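Local atomic coordinates of klebicin C activity (Klebsiella pneumoniae, PDB entry 7NNA), a protein that is the Tol-binding domain of a bacteriocin that probably enters target bacteria through the efflux channel TolC. Residues A56-Q61 with E125-A130; K63-L68 with R118-A123; K69-R74 with E111-A116; L76-T81 with A100-R105. One frame throughout, in Å; residues are numbered along the deposited sequence. Where two conformers were deposited one is given.

All four interactions join the same two helices, 14-79 and 93-197, which run antiparallel as a long hairpin. Along helix 14-79 they come in the order 1, 2, 3, 4, and along helix 93-197 in the reverse order. Interaction 4 therefore lies nearest the turn, and each earlier one closes a longer excursion of the chain. The centres of interactions 1 and 2 are about 10 Å apart, as are those of 2 and 3; 3 and 4 are about 14 Å apart. Interactions 1 to 3 are mainly van der Waals packing, with alanines in each; interaction 4 adds hydrogen bonds from an arginine. The result is a thin rod, a shape consistent with import through a narrow channel such as TolC.

Interaction 1: A56-Q61 with E125-A130; sequences AAKAKQ and EAYQAA
Ala126 begins the contact on helix 93-197. Its carbonyl oxygen O lies 4.0 Å from Ala57 CB on helix 14-79. The next residue, Tyr127, carries most of the contact. Its backbone sits close to Ala57, with Tyr127 CA 3.7 Å from Ala57 CB. The ring then reaches across to helix 14-79, because CG stands anti to the backbone N (chi1 173°). There Lys58 and Gln61 approach it from the same side, Lys58 near CE1 and Gln61 near CD2. Lys58 runs alongside the tyrosine, both side chains pointing the same way. Lys58 CB is 3.5 Å from Tyr127 CE1, and the extended aliphatic chain continues past CZ to the hydroxyl. Lys58 CA also makes an off-centre CH-pi contact, 4.1 Å from the centroid of the Tyr127 ring. Gln61 comes in obliquely, with its OE1 3.3 Å from Tyr127 CD2. Its amide plane is turned 78° from the ring plane, so the two groups do not stack. One turn after Ala126, Ala130 closes the contact. Its CB is 4.1 Å from Ala57 CB, a plain methyl-to-methyl touch.

Small residues let the two helices come close. Their axes approach to 8.4 Å at an angle of 161°, nearly antiparallel, as in an alanine-rich coiled-coil hairpin. Between these two segments the contact is held by van der Waals packing and the CH-pi touch. The lysine contributes through its methylenes, and its ammonium end leads away from the partner helix. The chemistry implies a shallow surface contact in which Tyr127 contributes more buried surface than any other residue.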
loop_
_atom_site.group_PDB
_atom_site.type_symbol
_atom_site.label_atom_id
_atom_site.label_comp_id
_atom_site.label_asym_id
_atom_site.label_seq_id
_atom_site.Cartn_x
_atom_site.Cartn_y
_atom_site.Cartn_z
ATOM N N ALA A 56 -9.600 -9.446 15.340
ATOM C CA ALA A 56 -9.705 -9.331 16.820
ATOM C C ALA A 56 -10.989 -8.568 17.244
ATOM O O ALA A 56 -11.620 -8.956 18.235
ATOM C CB ALA A 56 -8.459 -8.637 17.390
ATOM N N ALA A 57 -11.372 -7.495 16.526
ATOM C CA ALA A 57 -12.598 -6.760 16.874
ATOM C C ALA A 57 -13.843 -7.622 16.605
ATOM O O ALA A 57 -14.781 -7.614 17.410
ATOM C CB ALA A 57 -12.671 -5.454 16.095
ATOM N N LYS A 58 -13.810 -8.442 15.545
ATOM C CA LYS A 58 -14.874 -9.366 15.177
ATOM C C LYS A 58 -15.068 -10.374 16.302
ATOM O O LYS A 58 -16.209 -10.592 16.770
ATOM C CB LYS A 58 -14.507 -10.117 13.885
ATOM C CG LYS A 58 -15.699 -10.888 13.305
ATOM C CD LYS A 58 -15.263 -11.783 12.141
ATOM C CE LYS A 58 -16.426 -12.315 11.342
ATOM N NZ LYS A 58 -15.954 -13.076 10.151
ATOM N N ALA A 59 -13.960 -10.917 16.824
ATOM C CA ALA A 59 -14.044 -11.865 17.935
ATOM C C ALA A 59 -14.614 -11.183 19.187
ATOM O O ALA A 59 -15.431 -11.777 19.940
ATOM C CB ALA A 59 -12.661 -12.438 18.234
ATOM N N LYS A 60 -14.181 -9.943 19.439
ATOM C CA LYS A 60 -14.646 -9.230 20.632
ATOM C C LYS A 60 -16.152 -8.900 20.568
ATOM O O LYS A 60 -16.880 -9.112 21.558
ATOM C CB LYS A 60 -13.764 -8.002 20.864
ATOM C CG LYS A 60 -14.183 -7.197 22.075
ATOM C CD LYS A 60 -13.220 -6.044 22.279
ATOM C CE LYS A 60 -13.774 -5.119 23.335
ATOM N NZ LYS A 60 -12.874 -3.987 23.576
ATOM N N GLN A 61 -16.639 -8.491 19.390
ATOM C CA GLN A 61 -18.057 -8.239 19.164
ATOM C C GLN A 61 -18.875 -9.538 19.446
ATOM O O GLN A 61 -19.863 -9.479 20.183
ATOM C CB GLN A 61 -18.284 -7.741 17.719
ATOM C CG GLN A 61 -19.758 -7.758 17.278
ATOM C CD GLN A 61 -19.882 -7.453 15.798
ATOM O OE1 GLN A 61 -20.057 -6.308 15.396
ATOM N NE2 GLN A 61 -19.771 -8.462 14.945
ATOM N N GLU A 125 -19.385 -1.180 17.151
ATOM C CA GLU A 125 -18.877 0.047 16.563
ATOM C C GLU A 125 -17.344 -0.081 16.317
ATOM O O GLU A 125 -16.829 0.403 15.300
ATOM C CB GLU A 125 -19.152 1.212 17.531
ATOM C CG GLU A 125 -20.515 1.851 17.370
ATOM C CD GLU A 125 -20.923 2.877 18.429
ATOM O OE1 GLU A 125 -20.233 2.994 19.473
ATOM O OE2 GLU A 125 -21.965 3.543 18.221
ATOM N N ALA A 126 -16.631 -0.714 17.247
ATOM C CA ALA A 126 -15.191 -0.904 17.094
ATOM C C ALA A 126 -14.896 -1.905 15.945
ATOM O O ALA A 126 -13.920 -1.715 15.218
ATOM C CB ALA A 126 -14.601 -1.387 18.415
ATOM N N TYR A 127 -15.779 -2.897 15.710
ATOM C CA TYR A 127 -15.624 -3.851 14.596
ATOM C C TYR A 127 -15.896 -3.150 13.282
ATOM O O TYR A 127 -15.145 -3.348 12.330
ATOM C CB TYR A 127 -16.570 -5.048 14.781
ATOM C CG TYR A 127 -16.588 -5.982 13.595
ATOM C CD1 TYR A 127 -15.404 -6.479 13.058
ATOM C CD2 TYR A 127 -17.780 -6.333 12.982
ATOM C CE1 TYR A 127 -15.411 -7.325 11.960
ATOM C CE2 TYR A 127 -17.805 -7.205 11.899
ATOM C CZ TYR A 127 -16.615 -7.700 11.392
ATOM O OH TYR A 127 -16.632 -8.578 10.336
ATOM N N GLN A 128 -16.944 -2.309 13.222
ATOM C CA GLN A 128 -17.191 -1.528 12.017
ATOM C C GLN A 128 -16.028 -0.569 11.737
ATOM O O GLN A 128 -15.580 -0.507 10.594
ATOM C CB GLN A 128 -18.563 -0.805 12.101
ATOM C CG GLN A 128 -19.763 -1.768 12.110
ATOM C CD GLN A 128 -19.774 -2.695 10.922
ATOM O OE1 GLN A 128 -19.471 -2.300 9.801
ATOM N NE2 GLN A 128 -20.079 -3.965 11.140
ATOM N N ALA A 129 -15.453 0.091 12.764
ATOM C CA ALA A 129 -14.302 0.990 12.544
ATOM C C ALA A 129 -13.082 0.251 12.036
ATOM O O ALA A 129 -12.375 0.763 11.161
ATOM C CB ALA A 129 -13.951 1.744 13.836
ATOM N N ALA A 130 -12.848 -0.969 12.534
ATOM C CA ALA A 130 -11.704 -1.782 12.077
ATOM C C ALA A 130 -11.952 -2.299 10.661
ATOM O O ALA A 130 -11.004 -2.360 9.877
ATOM C CB ALA A 130 -11.475 -2.935 13.050
#

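Interaction 2: K63-L68 with R118-A123; sequences KLTQHL and REAKRA. Unlike the reference sequence in segment 63-68: Gln66 (reference Leu).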
loop_
_atom_site.group_PDB
_atom_site.type_symbol
_atom_site.label_atom_id
_atom_site.label_comp_id
_atom_site.label_asym_id
_atom_site.label_seq_id
_atom_site.Cartn_x
_atom_site.Cartn_y
_atom_site.Cartn_z
ATOM N N LYS A 63 -18.100 -12.043 21.356
ATOM C CA LYS A 63 -18.018 -12.357 22.776
ATOM C C LYS A 63 -18.944 -11.512 23.662
ATOM O O LYS A 63 -19.576 -12.029 24.603
ATOM C CB LYS A 63 -16.561 -12.209 23.236
ATOM C CG LYS A 63 -16.330 -12.604 24.695
ATOM C CD LYS A 63 -14.968 -12.066 25.200
ATOM C CE LYS A 63 -14.812 -12.188 26.706
ATOM N NZ LYS A 63 -15.325 -10.975 27.438
ATOM N N LEU A 64 -18.965 -10.200 23.425
ATOM C CA LEU A 64 -19.814 -9.323 24.222
ATOM C C LEU A 64 -21.292 -9.464 23.829
ATOM O O LEU A 64 -22.148 -9.273 24.668
ATOM C CB LEU A 64 -19.298 -7.874 24.190
ATOM C CG LEU A 64 -17.824 -7.738 24.647
ATOM C CD1 LEU A 64 -17.392 -6.301 24.633
ATOM C CD2 LEU A 64 -17.623 -8.288 26.048
ATOM N N THR A 65 -21.592 -9.851 22.586
ATOM C CA THR A 65 -22.962 -10.126 22.172
ATOM C C THR A 65 -23.456 -11.382 22.930
ATOM O O THR A 65 -24.595 -11.437 23.409
ATOM C CB THR A 65 -23.001 -10.273 20.633
ATOM O OG1 THR A 65 -22.744 -8.996 20.071
ATOM C CG2 THR A 65 -24.350 -10.781 20.104
ATOM N N GLN A 66 -22.578 -12.386 23.070
ATOM C CA GLN A 66 -22.920 -13.596 23.818
ATOM C C GLN A 66 -23.152 -13.266 25.277
ATOM O O GLN A 66 -24.087 -13.813 25.889
ATOM C CB GLN A 66 -21.820 -14.651 23.686
ATOM C CG GLN A 66 -22.158 -15.968 24.430
ATOM C CD GLN A 66 -23.400 -16.624 23.857
ATOM O OE1 GLN A 66 -23.546 -16.788 22.633
ATOM N NE2 GLN A 66 -24.333 -17.006 24.744
ATOM N N HIS A 67 -22.349 -12.367 25.853
ATOM C CA HIS A 67 -22.557 -11.985 27.248
ATOM C C HIS A 67 -23.944 -11.327 27.445
ATOM O O HIS A 67 -24.660 -11.675 28.384
ATOM C CB HIS A 67 -21.433 -11.091 27.740
ATOM C CG HIS A 67 -21.634 -10.720 29.157
ATOM N ND1 HIS A 67 -21.665 -11.683 30.144
ATOM C CD2 HIS A 67 -21.863 -9.514 29.708
ATOM C CE1 HIS A 67 -21.869 -11.030 31.275
ATOM N NE2 HIS A 67 -21.957 -9.717 31.062
ATOM N N LEU A 68 -24.343 -10.448 26.523
ATOM C CA LEU A 68 -25.660 -9.808 26.549
ATOM C C LEU A 68 -26.761 -10.887 26.451
ATOM O O LEU A 68 -27.694 -10.899 27.243
ATOM C CB LEU A 68 -25.756 -8.832 25.359
ATOM C CG LEU A 68 -27.135 -8.211 25.085
ATOM C CD1 LEU A 68 -27.680 -7.438 26.336
ATOM C CD2 LEU A 68 -27.035 -7.290 23.948
ATOM N N ARG A 118 -24.685 -1.846 26.424
ATOM C CA ARG A 118 -23.791 -0.719 26.116
ATOM C C ARG A 118 -22.396 -1.220 25.625
ATOM O O ARG A 118 -21.844 -0.715 24.620
ATOM C CB ARG A 118 -23.606 0.137 27.370
ATOM C CG ARG A 118 -24.138 1.555 27.173
ATOM C CD ARG A 118 -23.955 2.467 28.377
ATOM N NE ARG A 118 -24.992 2.247 29.374
ATOM C CZ ARG A 118 -24.784 1.703 30.571
ATOM N NH1 ARG A 118 -25.795 1.515 31.402
ATOM N NH2 ARG A 118 -23.555 1.363 30.951
ATOM N N GLU A 119 -21.867 -2.247 26.287
ATOM C CA GLU A 119 -20.567 -2.816 25.918
ATOM C C GLU A 119 -20.611 -3.562 24.590
ATOM O O GLU A 119 -19.636 -3.492 23.826
ATOM C CB GLU A 119 -20.026 -3.733 27.028
ATOM C CG GLU A 119 -19.688 -2.953 28.283
ATOM C CD GLU A 119 -19.075 -3.777 29.397
ATOM O OE1 GLU A 119 -19.218 -3.376 30.576
ATOM O OE2 GLU A 119 -18.461 -4.830 29.095
ATOM N N ALA A 120 -21.721 -4.266 24.291
ATOM C CA ALA A 120 -21.826 -4.965 23.009
ATOM C C ALA A 120 -21.881 -3.953 21.879
ATOM O O ALA A 120 -21.154 -4.106 20.888
ATOM C CB ALA A 120 -23.049 -5.857 23.000
ATOM N N LYS A 121 -22.649 -2.859 22.067
ATOM C CA LYS A 121 -22.741 -1.788 21.086
ATOM C C LYS A 121 -21.405 -1.125 20.813
ATOM O O LYS A 121 -21.117 -0.845 19.643
ATOM C CB LYS A 121 -23.816 -0.776 21.467
ATOM C CG LYS A 121 -25.203 -1.344 21.267
ATOM C CD LYS A 121 -26.256 -0.288 21.487
ATOM C CE LYS A 121 -27.654 -0.848 21.432
ATOM N NZ LYS A 121 -28.040 -1.164 20.036
ATOM N N ARG A 122 -20.581 -0.886 21.851
ATOM C CA ARG A 122 -19.259 -0.292 21.652
ATOM C C ARG A 122 -18.377 -1.227 20.853
ATOM O O ARG A 122 -17.639 -0.762 19.986
ATOM C CB ARG A 122 -18.561 0.013 22.988
ATOM C CG ARG A 122 -19.297 1.007 23.863
ATOM C CD ARG A 122 -18.434 1.456 25.029
ATOM N NE ARG A 122 -19.233 2.064 26.094
ATOM C CZ ARG A 122 -19.422 1.527 27.293
ATOM N NH1 ARG A 122 -18.835 0.382 27.615
ATOM N NH2 ARG A 122 -20.158 2.153 28.195
ATOM N N ALA A 123 -18.430 -2.535 21.149
ATOM C CA ALA A 123 -17.634 -3.538 20.431
ATOM C C ALA A 123 -18.086 -3.665 18.958
ATOM O O ALA A 123 -17.225 -3.844 18.080
ATOM C CB ALA A 123 -17.736 -4.884 21.149
#
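Leu64 CB faces helix 93-197 and starts the contact 4.0 Å from Ala120 CA. The side chain then reaches on toward the partner helix. Its CG stands anti to the carbonyl carbon and beside the backbone N (chi1 -56°), which directs the branch toward Glu119 and Ala123. At the tip, CD1 does the touching. Leu64 CD1 lies 3.7 Å from the carbonyl oxygen O of Glu119 and 3.8 Å from Ala123 CB. The same methyl passes the base of the Glu119 side chain, with Leu64 CD1 4.4 Å from Glu119 CB. Leucine from one helix is thus set against alanines of the other.

This is the close packing of an antiparallel helical hairpin. The axes come within 8.4 Å and make an angle of 159°. Ala120 and Ala123 are both buried, and their short side chains permit this approach.

The methyl of Ala120 is met by several parts of helix 14-79. Ala120 CB sits 3.9 Å from the carbonyl oxygen O of Leu64. Leu68, one turn further on, brings its CD2 to 4.3 Å from the same Ala120 CB. Leu68 also packs on Arg113 and Glu117 of helix 93-197, so it continues the packing toward the hairpin turn. Thr65 borders Ala120 at the side. Its hydroxyl is engaged within its own helix, where OG1 is hydrogen-bonded to the carbonyl oxygen of Gln61. The Thr65 side chain also touches Glu124, just beyond the segment 118-123.

Interaction 3: K69-R74 with E111-A116; sequences KDVVDR and EARKKA
Val71 points its two methyls at helix 93-197, and each meets a different part of it. CG1 is anti to the backbone N (chi1 178°) and bears on the backbone of the partner. Val71 CG1 lies 3.5 Å from Arg113 CA. It also touches the start of that side chain, with Val71 CG1 3.7 Å from Arg113 CB, and reaches Ala112 CB at 4.2 Å. The other methyl, CG2, is directed toward Ala116, with Val71 CG2 4.3 Å from Ala116 CB. The valine therefore bridges Ala112 and Ala116, one turn apart.

Val72 and Arg113 lie side by side and point the same way. Val72 CG2 is 3.9 Å from Arg113 CD, and about as far from CG, so the methylenes of the arginine supply the apolar surface. The Arg113 chain bends at chi2 and chi3, which keeps its guanidinium close to its own helix. There it forms salt bridges with Glu110 and Glu117, about one turn before and one turn after. Arg74, one turn beyond Val71's neighbour Asp70, reaches toward Ala112 with its chain bent at chi3 (-45°). Arg74 NH2 stops 4.2 Å from Ala112 CB. The guanidinium meets that methyl obliquely, and the touch is a light one beside the valine packing.

The helix axes are 9.2 Å apart at closest, at 164°. Small and branched apolar residues facing inward, with longer charged side chains beside them, are typical of an antiparallel coiled-coil hairpin.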
loop_
_atom_site.group_PDB
_atom_site.type_symbol
_atom_site.label_atom_id
_atom_site.label_comp_id
_atom_site.label_asym_id
_atom_site.label_seq_id
_atom_site.Cartn_x
_atom_site.Cartn_y
_atom_site.Cartn_z
ATOM N N LYS A 69 -26.599 -11.854 25.555
ATOM C CA LYS A 69 -27.543 -12.955 25.403
ATOM C C LYS A 69 -27.682 -13.725 26.768
ATOM O O LYS A 69 -28.806 -14.014 27.219
ATOM C CB LYS A 69 -27.015 -13.882 24.279
ATOM C CG LYS A 69 -27.968 -14.985 23.833
ATOM C CD LYS A 69 -27.195 -16.127 23.112
ATOM C CE LYS A 69 -27.517 -17.497 23.712
ATOM N NZ LYS A 69 -27.833 -17.399 25.176
ATOM N N ASP A 70 -26.534 -13.984 27.448
ATOM C CA ASP A 70 -26.563 -14.667 28.762
ATOM C C ASP A 70 -27.306 -13.862 29.881
ATOM O O ASP A 70 -27.952 -14.437 30.767
ATOM C CB ASP A 70 -25.133 -14.914 29.218
ATOM C CG ASP A 70 -24.367 -15.862 28.337
ATOM O OD1 ASP A 70 -25.015 -16.692 27.637
ATOM O OD2 ASP A 70 -23.133 -15.779 28.334
ATOM N N VAL A 71 -27.168 -12.524 29.869
ATOM C CA VAL A 71 -27.855 -11.670 30.841
ATOM C C VAL A 71 -29.345 -11.634 30.498
ATOM O O VAL A 71 -30.213 -11.704 31.414
ATOM C CB VAL A 71 -27.240 -10.240 30.930
ATOM C CG1 VAL A 71 -28.031 -9.386 31.919
ATOM C CG2 VAL A 71 -25.776 -10.317 31.358
ATOM N N VAL A 72 -29.684 -11.572 29.186
ATOM C CA VAL A 72 -31.107 -11.668 28.808
ATOM C C VAL A 72 -31.731 -13.035 29.330
ATOM O O VAL A 72 -32.835 -13.035 29.849
ATOM C CB VAL A 72 -31.316 -11.464 27.285
ATOM C CG1 VAL A 72 -32.751 -11.778 26.907
ATOM C CG2 VAL A 72 -30.968 -10.018 26.868
ATOM N N ASP A 73 -31.023 -14.161 29.188
ATOM C CA ASP A 73 -31.524 -15.456 29.714
ATOM C C ASP A 73 -31.667 -15.440 31.246
ATOM O O ASP A 73 -32.570 -16.079 31.789
ATOM C CB ASP A 73 -30.589 -16.610 29.332
ATOM C CG ASP A 73 -30.644 -17.048 27.881
ATOM O OD1 ASP A 73 -31.654 -16.726 27.189
ATOM O OD2 ASP A 73 -29.700 -17.733 27.443
ATOM N N ARG A 74 -30.797 -14.711 31.945
ATOM C CA ARG A 74 -30.919 -14.568 33.419
ATOM C C ARG A 74 -32.237 -13.823 33.745
ATOM O O ARG A 74 -32.948 -14.194 34.669
ATOM C CB ARG A 74 -29.735 -13.737 33.915
ATOM C CG ARG A 74 -29.618 -13.523 35.407
ATOM C CD ARG A 74 -28.385 -12.650 35.773
ATOM N NE ARG A 74 -27.153 -13.020 35.055
ATOM C CZ ARG A 74 -26.077 -12.235 34.957
ATOM N NH1 ARG A 74 -25.016 -12.633 34.262
ATOM N NH2 ARG A 74 -26.063 -11.042 35.531
ATOM N N GLU A 111 -30.362 -3.637 35.148
ATOM C CA GLU A 111 -29.142 -2.796 35.161
ATOM C C GLU A 111 -27.965 -3.508 34.549
ATOM O O GLU A 111 -27.219 -2.917 33.767
ATOM C CB GLU A 111 -28.800 -2.347 36.591
ATOM C CG GLU A 111 -29.838 -1.374 37.118
ATOM C CD GLU A 111 -29.874 0.012 36.477
ATOM O OE1 GLU A 111 -30.940 0.668 36.556
ATOM O OE2 GLU A 111 -28.851 0.454 35.907
ATOM N N ALA A 112 -27.800 -4.782 34.852
ATOM C CA ALA A 112 -26.709 -5.578 34.280
ATOM C C ALA A 112 -26.908 -5.782 32.763
ATOM O O ALA A 112 -25.942 -5.880 31.990
ATOM C CB ALA A 112 -26.653 -6.934 34.980
ATOM N N ARG A 113 -28.140 -5.857 32.321
ATOM C CA ARG A 113 -28.438 -6.066 30.880
ATOM C C ARG A 113 -28.151 -4.776 30.132
ATOM O O ARG A 113 -27.547 -4.807 29.057
ATOM C CB ARG A 113 -29.922 -6.473 30.708
ATOM C CG ARG A 113 -30.179 -6.986 29.254
ATOM C CD ARG A 113 -31.628 -6.680 28.801
ATOM N NE ARG A 113 -31.924 -5.236 28.898
ATOM C CZ ARG A 113 -31.537 -4.295 28.035
ATOM N NH1 ARG A 113 -30.927 -4.628 26.894
ATOM N NH2 ARG A 113 -31.768 -3.021 28.296
ATOM N N LYS A 114 -28.516 -3.628 30.719
ATOM C CA LYS A 114 -28.237 -2.320 30.097
ATOM C C LYS A 114 -26.733 -2.128 29.924
ATOM O O LYS A 114 -26.281 -1.625 28.868
ATOM C CB LYS A 114 -28.807 -1.187 30.985
ATOM C CG LYS A 114 -30.277 -0.875 30.703
ATOM C CD LYS A 114 -30.714 0.425 31.450
ATOM C CE LYS A 114 -32.091 0.935 31.022
ATOM N NZ LYS A 114 -33.312 0.030 31.350
ATOM N N LYS A 115 -25.948 -2.535 30.922
ATOM C CA LYS A 115 -24.492 -2.424 30.826
ATOM C C LYS A 115 -23.925 -3.408 29.803
ATOM O O LYS A 115 -23.079 -3.014 28.981
ATOM C CB LYS A 115 -23.880 -2.656 32.204
ATOM C CG LYS A 115 -22.381 -2.481 32.239
ATOM C CD LYS A 115 -21.801 -3.051 33.501
ATOM C CE LYS A 115 -20.327 -2.734 33.603
ATOM N NZ LYS A 115 -19.738 -3.423 34.763
ATOM N N ALA A 116 -24.402 -4.676 29.791
ATOM C CA ALA A 116 -23.913 -5.631 28.775
ATOM C C ALA A 116 -24.252 -5.132 27.352
ATOM O O ALA A 116 -23.432 -5.300 26.398
ATOM C CB ALA A 116 -24.503 -7.005 28.982
#

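Interaction 4: L76-T81 with A100-R105; sequences LQNNKT and AEFIGR
Thr81 OG1 is gripped from both helices. Arg105 NH2 donates to Thr81 OG1 over 3.0 Å, with an N-H...O angle of 148°. The hydroxyl in turn donates within its own segment, 2.8 Å from Thr81 OG1 to Asn78 O, and lies in the carbonyl plane. Thr81 N bonds to the same carbonyl oxygen. Arg105 NE gives a second bond across the contact, 2.9 Å to Asn78 OD1 and somewhat straighter at 157°. That oxygen lies in the guanidinium plane, although the Asn78 amide itself is turned almost perpendicular to it. One guanidinium thus grips two residues, and this fixes its rotation. The bend at chi3 (-55°) brings its edge round to both oxygens.

This is where the antiparallel hairpin opens toward its turn. The backbones stand further apart here than in the packing of 69-74 on 111-116. Longer side chains span the gap.

Phe102, which is buried, has Arg105 NH2 at its edge, in the plane of the ring. It presents its edge to segment 76-81 as well, with Phe102 CE1 3.4 Å from Asn78 O. Thr81 OG1 is near the same edge, 3.6 Å from Phe102 CD1. Asn79 reaches back to the ring, its OD1 3.9 Å from Phe102 CZ, while that oxygen is hydrogen-bonded to Gln106 NE2. Arg82 and Pro83, in the connecting loop, also pack on Phe102.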
loop_
_atom_site.group_PDB
_atom_site.type_symbol
_atom_site.label_atom_id
_atom_site.label_comp_id
_atom_site.label_asym_id
_atom_site.label_seq_id
_atom_site.Cartn_x
_atom_site.Cartn_y
_atom_site.Cartn_z
ATOM N N LEU A 76 -35.021 -13.788 31.842
ATOM C CA LEU A 76 -36.172 -14.625 31.543
ATOM C C LEU A 76 -36.359 -15.765 32.553
ATOM O O LEU A 76 -37.488 -16.136 32.831
ATOM C CB LEU A 76 -36.131 -15.129 30.103
ATOM C CG LEU A 76 -35.964 -14.015 29.017
ATOM C CD1 LEU A 76 -35.983 -14.630 27.616
ATOM C CD2 LEU A 76 -37.006 -12.884 29.171
ATOM N N GLN A 77 -35.272 -16.245 33.154
ATOM C CA GLN A 77 -35.347 -17.238 34.208
ATOM C C GLN A 77 -35.937 -16.589 35.450
ATOM O O GLN A 77 -36.818 -17.162 36.073
ATOM C CB GLN A 77 -33.945 -17.746 34.554
ATOM C CG GLN A 77 -33.256 -18.514 33.456
ATOM C CD GLN A 77 -33.998 -19.769 33.128
ATOM O OE1 GLN A 77 -34.547 -20.457 34.014
ATOM N NE2 GLN A 77 -34.031 -20.098 31.835
ATOM N N ASN A 78 -35.448 -15.390 35.844
ATOM C CA ASN A 78 -35.979 -14.719 37.035
ATOM C C ASN A 78 -37.470 -14.396 36.838
ATOM O O ASN A 78 -38.231 -14.489 37.783
ATOM C CB ASN A 78 -35.228 -13.397 37.270
ATOM C CG ASN A 78 -35.809 -12.658 38.478
ATOM O OD1 ASN A 78 -35.919 -13.224 39.575
ATOM N ND2 ASN A 78 -36.286 -11.449 38.269
ATOM N N ASN A 79 -37.891 -14.055 35.594
ATOM C CA ASN A 79 -39.303 -13.703 35.351
ATOM C C ASN A 79 -40.273 -14.843 35.670
ATOM O O ASN A 79 -41.419 -14.579 36.055
ATOM C CB ASN A 79 -39.445 -13.188 33.923
ATOM C CG ASN A 79 -38.798 -11.833 33.780
ATOM O OD1 ASN A 79 -38.491 -11.149 34.784
ATOM N ND2 ASN A 79 -38.553 -11.414 32.536
ATOM N N LYS A 80 -39.772 -16.093 35.645
ATOM C CA LYS A 80 -40.620 -17.234 36.052
ATOM C C LYS A 80 -41.010 -17.185 37.492
ATOM O O LYS A 80 -41.970 -17.861 37.848
ATOM C CB LYS A 80 -39.898 -18.571 35.789
ATOM C CG LYS A 80 -39.431 -18.690 34.339
ATOM C CD LYS A 80 -40.565 -18.783 33.389
ATOM C CE LYS A 80 -40.102 -19.153 31.971
ATOM N NZ LYS A 80 -38.858 -19.966 31.961
ATOM N N THR A 81 -40.229 -16.524 38.358
ATOM C CA THR A 81 -40.523 -16.465 39.791
ATOM C C THR A 81 -41.492 -15.342 40.169
ATOM O O THR A 81 -41.704 -15.109 41.370
ATOM C CB THR A 81 -39.206 -16.294 40.622
ATOM O OG1 THR A 81 -38.671 -14.980 40.464
ATOM C CG2 THR A 81 -38.137 -17.320 40.241
ATOM N N ALA A 100 -41.973 -7.349 46.379
ATOM C CA ALA A 100 -40.888 -6.358 46.467
ATOM C C ALA A 100 -39.523 -6.988 46.096
ATOM O O ALA A 100 -38.704 -6.386 45.360
ATOM C CB ALA A 100 -40.855 -5.736 47.884
ATOM N N GLU A 101 -39.280 -8.229 46.603
ATOM C CA GLU A 101 -38.038 -8.922 46.271
ATOM C C GLU A 101 -37.953 -9.306 44.794
ATOM O O GLU A 101 -36.870 -9.211 44.180
ATOM C CB GLU A 101 -37.911 -10.192 47.142
ATOM C CG GLU A 101 -37.582 -9.853 48.593
ATOM C CD GLU A 101 -37.631 -11.032 49.555
ATOM O OE1 GLU A 101 -37.593 -12.194 49.082
ATOM O OE2 GLU A 101 -37.706 -10.791 50.784
ATOM N N PHE A 102 -39.080 -9.728 44.184
ATOM C CA PHE A 102 -39.078 -10.039 42.751
ATOM C C PHE A 102 -38.745 -8.752 41.942
ATOM O O PHE A 102 -37.941 -8.796 40.987
ATOM C CB PHE A 102 -40.472 -10.603 42.305
ATOM C CG PHE A 102 -40.573 -10.650 40.790
ATOM C CD1 PHE A 102 -39.957 -11.666 40.070
ATOM C CD2 PHE A 102 -41.275 -9.669 40.089
ATOM C CE1 PHE A 102 -39.993 -11.667 38.665
ATOM C CE2 PHE A 102 -41.316 -9.686 38.701
ATOM C CZ PHE A 102 -40.623 -10.650 38.002
ATOM N N ILE A 103 -39.375 -7.603 42.304
ATOM C CA ILE A 103 -39.123 -6.366 41.558
ATOM C C ILE A 103 -37.668 -5.955 41.694
ATOM O O ILE A 103 -37.055 -5.567 40.699
ATOM C CB ILE A 103 -40.077 -5.250 42.074
ATOM C CG1 ILE A 103 -41.542 -5.619 41.807
ATOM C CG2 ILE A 103 -39.715 -3.877 41.430
ATOM C CD1 ILE A 103 -42.543 -4.484 42.331
ATOM N N GLY A 104 -37.090 -6.121 42.888
ATOM C CA GLY A 104 -35.683 -5.770 43.123
ATOM C C GLY A 104 -34.769 -6.609 42.247
ATOM O O GLY A 104 -33.791 -6.099 41.692
ATOM N N ARG A 105 -35.071 -7.919 42.126
ATOM C CA ARG A 105 -34.256 -8.822 41.281
ATOM C C ARG A 105 -34.426 -8.467 39.807
ATOM O O ARG A 105 -33.449 -8.452 39.061
ATOM C CB ARG A 105 -34.743 -10.256 41.437
ATOM C CG ARG A 105 -34.254 -10.937 42.740
ATOM C CD ARG A 105 -34.464 -12.419 42.695
ATOM N NE ARG A 105 -35.864 -12.804 42.400
ATOM C CZ ARG A 105 -36.797 -13.057 43.316
ATOM N NH1 ARG A 105 -36.572 -12.779 44.601
ATOM N NH2 ARG A 105 -37.993 -13.500 42.946
#